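Local structure of sulfate adenylyltransferase, adenylylsulfate kinase (Thiobacillus denitrificans, 3CR8) at residues A[16-22]-A[133-138]; A[515-519]-A[532-536]. The protein probably catalyses the ATP-dependent phosphorylation of adenosine 5'-phosphosulfate to 3'-phosphoadenylyl sulfate, the APS kinase step of sulfate activation. All blocks are in the same frame, centred on the assembly; numbering follows the deposited sequence.

Contact 1 (A[16-22]-A[133-138])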
ATOM      1  N   LEU A  16      -3.374 -12.969  54.180  1.00 55.09           N
ATOM      2  CA  LEU A  16      -4.413 -12.687  55.139  1.00 52.10           C
ATOM      3  C   LEU A  16      -5.724 -13.391  54.767  1.00 58.70           C
ATOM      4  O   LEU A  16      -6.796 -13.058  55.302  1.00 63.93           O
ATOM      5  CB  LEU A  16      -4.624 -11.157  55.215  1.00 41.80           C
ATOM      6  CG  LEU A  16      -3.958 -10.472  56.398  1.00 48.29           C
ATOM      7  CD1 LEU A  16      -2.609 -11.083  56.656  1.00 32.89           C
ATOM      8  CD2 LEU A  16      -3.868  -8.989  56.170  1.00 54.81           C
ATOM      9  N   ILE A  17      -5.655 -14.346  53.847  1.00 42.22           N
ATOM     10  CA  ILE A  17      -6.866 -15.039  53.428  1.00 51.32           C
ATOM     11  C   ILE A  17      -6.769 -16.547  53.547  1.00 62.16           C
ATOM     12  O   ILE A  17      -6.223 -17.220  52.671  1.00 60.45           O
ATOM     13  CB  ILE A  17      -7.270 -14.672  52.016  1.00 54.58           C
ATOM     14  CG1 ILE A  17      -7.704 -13.217  51.955  1.00 54.39           C
ATOM     15  CG2 ILE A  17      -8.419 -15.512  51.569  1.00 46.86           C
ATOM     16  CD1 ILE A  17      -8.056 -12.739  50.554  1.00 64.32           C
ATOM     17  N   ASP A  18      -7.309 -17.057  54.652  1.00 76.22           N
ATOM     18  CA  ASP A  18      -7.326 -18.474  54.969  1.00 77.83           C
ATOM     19  C   ASP A  18      -8.696 -19.000  54.619  1.00 75.22           C
ATOM     20  O   ASP A  18      -9.651 -18.723  55.326  1.00 75.54           O
ATOM     21  CB  ASP A  18      -7.070 -18.677  56.470  1.00 76.64           C
ATOM     22  CG  ASP A  18      -6.804 -20.135  56.838  1.00 88.46           C
ATOM     23  OD1 ASP A  18      -7.093 -21.034  56.004  1.00 84.40           O
ATOM     24  OD2 ASP A  18      -6.302 -20.372  57.966  1.00 81.05           O
ATOM     25  N   PRO A  19      -8.804 -19.768  53.523  1.00 87.49           N
ATOM     26  CA  PRO A  19     -10.115 -20.290  53.098  1.00 90.27           C
ATOM     27  C   PRO A  19     -10.773 -21.234  54.132  1.00 80.87           C
ATOM     28  O   PRO A  19     -11.965 -21.136  54.345  1.00 82.97           O
ATOM     29  CB  PRO A  19      -9.797 -21.025  51.784  1.00 78.92           C
ATOM     30  CG  PRO A  19      -8.408 -20.572  51.388  1.00 64.44           C
ATOM     31  CD  PRO A  19      -7.708 -20.254  52.667  1.00 67.67           C
ATOM     32  N   GLU A  20      -9.949 -21.956  54.847  1.00 79.30           N
ATOM     33  CA  GLU A  20     -10.392 -22.572  56.041  1.00 81.87           C
ATOM     34  C   GLU A  20     -11.151 -21.613  56.945  1.00 94.92           C
ATOM     35  O   GLU A  20     -12.076 -22.076  57.580  1.00 91.52           O
ATOM     36  CB  GLU A  20      -9.221 -23.167  56.798  1.00 77.90           C
ATOM     37  N   LYS A  21     -10.816 -20.315  57.079  1.00 87.37           N
ATOM     38  CA  LYS A  21     -11.656 -19.626  58.034  1.00 74.76           C
ATOM     39  C   LYS A  21     -12.741 -18.814  57.302  1.00 77.34           C
ATOM     40  O   LYS A  21     -13.379 -17.955  57.906  1.00 77.53           O
ATOM     41  CB  LYS A  21     -10.801 -18.722  58.931  1.00 70.43           C
ATOM     42  CG  LYS A  21      -9.641 -19.439  59.592  1.00 91.57           C
ATOM     43  CD  LYS A  21      -9.064 -18.638  60.743  1.00100.58           C
ATOM     44  CE  LYS A  21      -8.745 -17.214  60.323  1.00 90.44           C
ATOM     45  NZ  LYS A  21      -7.807 -16.591  61.290  1.00 85.66           N
ATOM     46  N   ARG A  22     -12.977 -19.107  56.012  1.00 79.28           N
ATOM     47  CA  ARG A  22     -13.772 -18.230  55.116  1.00 79.73           C
ATOM     48  C   ARG A  22     -15.284 -18.180  55.389  1.00 73.99           C
ATOM     49  O   ARG A  22     -15.907 -17.117  55.331  1.00 61.83           O
ATOM     50  CB  ARG A  22     -13.525 -18.578  53.635  1.00 85.45           C
ATOM     51  CG  ARG A  22     -13.558 -17.376  52.656  1.00 81.62           C
ATOM     52  CD  ARG A  22     -14.769 -17.416  51.724  1.00 90.73           C
ATOM     53  NE  ARG A  22     -14.691 -18.529  50.781  1.00 99.38           N
ATOM     54  CZ  ARG A  22     -15.740 -19.071  50.170  1.00111.53           C
ATOM     55  NH1 ARG A  22     -16.960 -18.607  50.409  1.00107.23           N
ATOM     56  NH2 ARG A  22     -15.569 -20.086  49.329  1.00110.50           N
ATOM     57  N   VAL A 133      -5.908  -7.959  60.445  1.00 43.87           N
ATOM     58  CA  VAL A 133      -6.941  -8.137  59.438  1.00 57.92           C
ATOM     59  C   VAL A 133      -7.115  -9.618  59.154  1.00 52.93           C
ATOM     60  O   VAL A 133      -6.132 -10.341  59.086  1.00 43.41           O
ATOM     61  CB  VAL A 133      -6.591  -7.383  58.132  1.00 48.55           C
ATOM     62  CG1 VAL A 133      -7.591  -7.710  57.041  1.00 51.62           C
ATOM     63  CG2 VAL A 133      -6.554  -5.899  58.387  1.00 37.99           C
ATOM     64  N   GLU A 134      -8.364 -10.071  59.030  1.00 60.68           N
ATOM     65  CA  GLU A 134      -8.645 -11.443  58.598  1.00 62.08           C
ATOM     66  C   GLU A 134      -9.516 -11.361  57.370  1.00 57.02           C
ATOM     67  O   GLU A 134     -10.645 -10.868  57.440  1.00 55.47           O
ATOM     68  CB  GLU A 134      -9.365 -12.269  59.677  1.00 57.99           C
ATOM     69  CG  GLU A 134      -8.528 -12.644  60.891  1.00 56.91           C
ATOM     70  CD  GLU A 134      -9.376 -13.027  62.110  1.00 61.48           C
ATOM     71  OE1 GLU A 134     -10.353 -12.317  62.426  1.00 62.52           O
ATOM     72  OE2 GLU A 134      -9.058 -14.029  62.776  1.00 74.81           O
ATOM     73  N   GLY A 135      -8.991 -11.857  56.252  1.00 48.51           N
ATOM     74  CA  GLY A 135      -9.680 -11.764  54.980  1.00 53.24           C
ATOM     75  C   GLY A 135     -10.520 -12.947  54.529  1.00 51.74           C
ATOM     76  O   GLY A 135     -10.147 -14.112  54.700  1.00 58.12           O
ATOM     77  N   ALA A 136     -11.661 -12.626  53.933  1.00 49.97           N
ATOM     78  CA  ALA A 136     -12.560 -13.627  53.358  1.00 60.85           C
ATOM     79  C   ALA A 136     -12.449 -13.655  51.837  1.00 55.94           C
ATOM     80  O   ALA A 136     -12.240 -14.707  51.241  1.00 64.50           O
ATOM     81  CB  ALA A 136     -13.997 -13.325  53.760  1.00 62.26           C
ATOM     82  N   ALA A 137     -12.599 -12.478  51.232  1.00 47.56           N
ATOM     83  CA  ALA A 137     -12.577 -12.293  49.796  1.00 43.10           C
ATOM     84  C   ALA A 137     -11.737 -11.087  49.402  1.00 55.71           C
ATOM     85  O   ALA A 137     -11.555 -10.170  50.197  1.00 54.15           O
ATOM     86  CB  ALA A 137     -13.976 -12.102  49.288  1.00 51.43           C
ATOM     87  N   LEU A 138     -11.233 -11.092  48.166  1.00 54.21           N
ATOM     88  CA  LEU A 138     -10.578  -9.921  47.589  1.00 50.91           C
ATOM     89  C   LEU A 138     -11.577  -9.062  46.823  1.00 46.71           C
ATOM     90  O   LEU A 138     -12.585  -9.551  46.330  1.00 55.78           O
ATOM     91  CB  LEU A 138      -9.455 -10.318  46.629  1.00 47.97           C
ATOM     92  CG  LEU A 138      -8.541 -11.491  46.952  1.00 64.51           C
ATOM     93  CD1 LEU A 138      -9.318 -12.825  46.888  1.00 76.28           C
ATOM     94  CD2 LEU A 138      -7.436 -11.485  45.941  1.00 36.00           C
TER

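Contact 2 (A[515-519]-A[532-536])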
ATOM      1  N   PRO A 515     -17.901  33.715  28.094  1.00 74.30           N
ATOM      2  CA  PRO A 515     -18.364  32.822  27.022  1.00 69.76           C
ATOM      3  C   PRO A 515     -17.271  32.580  26.001  1.00 60.44           C
ATOM      4  O   PRO A 515     -16.228  33.236  26.032  1.00 72.78           O
ATOM      5  CB  PRO A 515     -19.479  33.616  26.330  1.00 61.23           C
ATOM      6  CG  PRO A 515     -19.734  34.784  27.173  1.00 67.08           C
ATOM      7  CD  PRO A 515     -18.496  35.051  27.970  1.00 72.03           C
ATOM      8  N   GLU A 516     -17.505  31.632  25.106  1.00 57.04           N
ATOM      9  CA  GLU A 516     -16.575  31.408  24.019  1.00 61.05           C
ATOM     10  C   GLU A 516     -16.969  32.411  22.952  1.00 50.84           C
ATOM     11  O   GLU A 516     -16.131  33.005  22.297  1.00 53.26           O
ATOM     12  CB  GLU A 516     -16.645  29.961  23.494  1.00 51.97           C
ATOM     13  CG  GLU A 516     -15.789  28.960  24.247  1.00 49.93           C
ATOM     14  CD  GLU A 516     -16.256  28.709  25.682  1.00 56.72           C
ATOM     15  OE1 GLU A 516     -17.472  28.811  25.968  1.00 49.01           O
ATOM     16  OE2 GLU A 516     -15.393  28.395  26.531  1.00 54.41           O
ATOM     17  N   LEU A 517     -18.270  32.606  22.814  1.00 54.47           N
ATOM     18  CA  LEU A 517     -18.826  33.520  21.826  1.00 57.37           C
ATOM     19  C   LEU A 517     -19.941  34.342  22.447  1.00 57.94           C
ATOM     20  O   LEU A 517     -20.784  33.821  23.164  1.00 59.99           O
ATOM     21  CB  LEU A 517     -19.408  32.758  20.645  1.00 57.13           C
ATOM     22  CG  LEU A 517     -19.339  33.422  19.259  1.00 59.42           C
ATOM     23  CD1 LEU A 517     -20.309  32.777  18.289  1.00 55.28           C
ATOM     24  CD2 LEU A 517     -19.599  34.896  19.313  1.00 52.77           C
ATOM     25  N   ALA A 518     -19.934  35.641  22.170  1.00 73.10           N
ATOM     26  CA  ALA A 518     -20.986  36.545  22.628  1.00 71.93           C
ATOM     27  C   ALA A 518     -21.601  37.253  21.431  1.00 57.82           C
ATOM     28  O   ALA A 518     -21.038  38.216  20.952  1.00 64.97           O
ATOM     29  CB  ALA A 518     -20.414  37.576  23.593  1.00 49.23           C
ATOM     30  N   ILE A 519     -22.733  36.769  20.930  1.00 56.58           N
ATOM     31  CA  ILE A 519     -23.394  37.441  19.814  1.00 71.65           C
ATOM     32  C   ILE A 519     -23.967  38.786  20.296  1.00 91.49           C
ATOM     33  O   ILE A 519     -25.094  38.863  20.806  1.00 85.94           O
ATOM     34  CB  ILE A 519     -24.491  36.573  19.120  1.00 62.20           C
ATOM     35  CG1 ILE A 519     -25.705  36.415  20.014  1.00 78.02           C
ATOM     36  CG2 ILE A 519     -23.970  35.179  18.755  1.00 49.77           C
ATOM     37  CD1 ILE A 519     -26.691  35.416  19.480  1.00 90.82           C
ATOM     38  N   GLN A 532     -21.729  33.032  12.427  1.00 47.62           N
ATOM     39  CA  GLN A 532     -20.842  33.575  13.438  1.00 52.21           C
ATOM     40  C   GLN A 532     -20.443  32.514  14.458  1.00 54.95           C
ATOM     41  O   GLN A 532     -19.330  32.547  14.991  1.00 49.36           O
ATOM     42  CB  GLN A 532     -21.465  34.795  14.109  1.00 57.67           C
ATOM     43  CG  GLN A 532     -20.513  35.552  15.051  1.00 76.72           C
ATOM     44  CD  GLN A 532     -19.248  36.086  14.361  1.00 91.05           C
ATOM     45  OE1 GLN A 532     -19.320  36.696  13.293  1.00 87.20           O
ATOM     46  NE2 GLN A 532     -18.085  35.865  14.984  1.00 72.89           N
ATOM     47  N   ILE A 533     -21.330  31.555  14.710  1.00 44.77           N
ATOM     48  CA  ILE A 533     -20.948  30.481  15.611  1.00 51.98           C
ATOM     49  C   ILE A 533     -20.232  29.328  14.875  1.00 54.18           C
ATOM     50  O   ILE A 533     -19.384  28.641  15.465  1.00 55.72           O
ATOM     51  CB  ILE A 533     -22.085  30.013  16.598  1.00 55.41           C
ATOM     52  CG1 ILE A 533     -23.176  29.213  15.904  1.00 59.45           C
ATOM     53  CG2 ILE A 533     -22.743  31.186  17.254  1.00 52.84           C
ATOM     54  CD1 ILE A 533     -24.526  29.387  16.586  1.00 50.77           C
ATOM     55  N   LEU A 534     -20.519  29.125  13.591  1.00 42.54           N
ATOM     56  CA  LEU A 534     -19.737  28.118  12.871  1.00 42.59           C
ATOM     57  C   LEU A 534     -18.297  28.594  12.816  1.00 50.03           C
ATOM     58  O   LEU A 534     -17.361  27.801  12.868  1.00 56.90           O
ATOM     59  CB  LEU A 534     -20.292  27.820  11.475  1.00 35.90           C
ATOM     60  CG  LEU A 534     -21.629  27.073  11.562  1.00 55.08           C
ATOM     61  CD1 LEU A 534     -22.404  27.108  10.257  1.00 50.52           C
ATOM     62  CD2 LEU A 534     -21.430  25.640  12.039  1.00 44.36           C
ATOM     63  N   LEU A 535     -18.123  29.902  12.719  1.00 46.30           N
ATOM     64  CA  LEU A 535     -16.817  30.485  12.880  1.00 50.66           C
ATOM     65  C   LEU A 535     -16.177  30.141  14.244  1.00 58.97           C
ATOM     66  O   LEU A 535     -15.010  29.722  14.296  1.00 58.79           O
ATOM     67  CB  LEU A 535     -16.905  31.992  12.711  1.00 49.05           C
ATOM     68  CG  LEU A 535     -16.668  32.513  11.300  1.00 56.15           C
ATOM     69  CD1 LEU A 535     -17.253  33.906  11.184  1.00 57.22           C
ATOM     70  CD2 LEU A 535     -15.183  32.530  10.996  1.00 43.90           C
ATOM     71  N   LYS A 536     -16.914  30.316  15.339  1.00 40.99           N
ATOM     72  CA  LYS A 536     -16.314  30.078  16.629  1.00 46.94           C
ATOM     73  C   LYS A 536     -15.778  28.636  16.620  1.00 47.44           C
ATOM     74  O   LYS A 536     -14.607  28.398  16.944  1.00 58.85           O
ATOM     75  CB  LYS A 536     -17.329  30.289  17.756  1.00 36.68           C
ATOM     76  CG  LYS A 536     -16.765  30.929  18.988  1.00 39.46           C
ATOM     77  CD  LYS A 536     -15.397  31.517  18.661  1.00 43.58           C
ATOM     78  CE  LYS A 536     -14.748  32.145  19.875  1.00 39.44           C
ATOM     79  NZ  LYS A 536     -14.458  31.155  20.951  1.00 72.57           N
TER

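Contact 1 (A[16-22]-A[133-138])
Leu-16 meets the other segment with both its backbone and its side chain. Its carbonyl O accepts the N-H of Gly-135 at 2.7 Å, the one backbone hydrogen bond between the segments. The side chain crosses that of Val-133 at about a right angle, its CD2 packing on Val-133 CB at 3.7 Å while Leu-16 CG rests near Val-133 O. Ile-17 continues the apolar contact over Gly-135, where the absence of a side chain lets the isoleucine lie against bare backbone: Ile-17 CG1 is 3.8 Å from Gly-135 C. With chi1 at -67°, CG1 stands beside its own backbone N, and the extended branch carries CD1 on to Leu-138 CG at 3.8 Å; Ile-17 CG2 lies beside the carbonyl oxygens of Gly-135 and Ala-136. The chain then turns through Asp-18 to Glu-20, and Asp-18 O takes the backbone N-H of Lys-21 at 2.6 Å. Lys-21, the N-cap residue of the following helix, reaches back to form a salt bridge from NZ to Glu-134 OE2 at 3.2 Å. The ammonium comes to the anti side of that oxygen, 29° out of the carboxylate plane, while Glu-134 OE1 is taken by Arg-101, so the carboxylate is shared between two cations. Arg-22 ends the segment with its aliphatic part, CG and CD lying alongside Ala-136 O. Both segments belong to the PUA-like region, and the contact joins the lead-in to helix 22-30 to the end of strand 126-135. Helix 39-50 covers the apolar end, Leu-48 touching both Leu-16 and Val-133, and strand 111-117 pairs with strand 126-135 antiparallel.

Contact 2 (A[515-519]-A[532-536])
Lys-536 bends at chi2 (14°) and again at chi4 (64°), which lays CG against Leu-517 and turns NZ to the carbonyl of Glu-516; in Ile-533, chi1 of 73° puts CG2 beside the backbone N and on the side of Leu-517 and Ile-519. The motif is a strand and the helix that follows it in the parallel alpha/beta fold of the P-loop kinases, strand 517-519 lying at one edge of the chain's five-stranded sheet. The local axes run nearly antiparallel, at 170° and 9.6 Å apart, as expected when a chain turns back from strand to helix. Leu-517 points at the helix and slides past Lys-536 in the opposite direction, CG to CG at 3.6 Å. Leu-517 CD1 also faces Ile-533 CG2, but the two are modelled implausibly close and their distance is doubtful. Ile-519 CG2 adds a looser touch on Ile-533 CG2, at 4.4 Å. Strand 469-475 and helix 380-394 also bound this packing, Ile-533 touching Ile-473 and Leu-389. The carboxylate of Glu-516 turns to Arg-461 and the N-H of Glu-472, whereas its carbonyl O receives a weak hydrogen bond from Lys-536 NZ at 2.8 Å.

In the fold
Contacts 1 and 2 belong to separate parts of a two-domain chain and follow one another in sequence without overlap. Their centres are 60 Å apart and their nearest atoms about 43 Å, on opposite sides of the chain's centre. Contact 1 lies away from the predicted ATP site. Contact 2 is closer to it: the side chain of Ile-519 is about 7 Å from that of Lys-382, a predicted ATP-binding residue of the probable Walker A loop, without touching that loop. Assembly differs too: no other chain of the hexamer touches the segments of contact 1, whereas Gln-532 and Leu-535 pack on Glu-191 and Ala-192 of a second subunit.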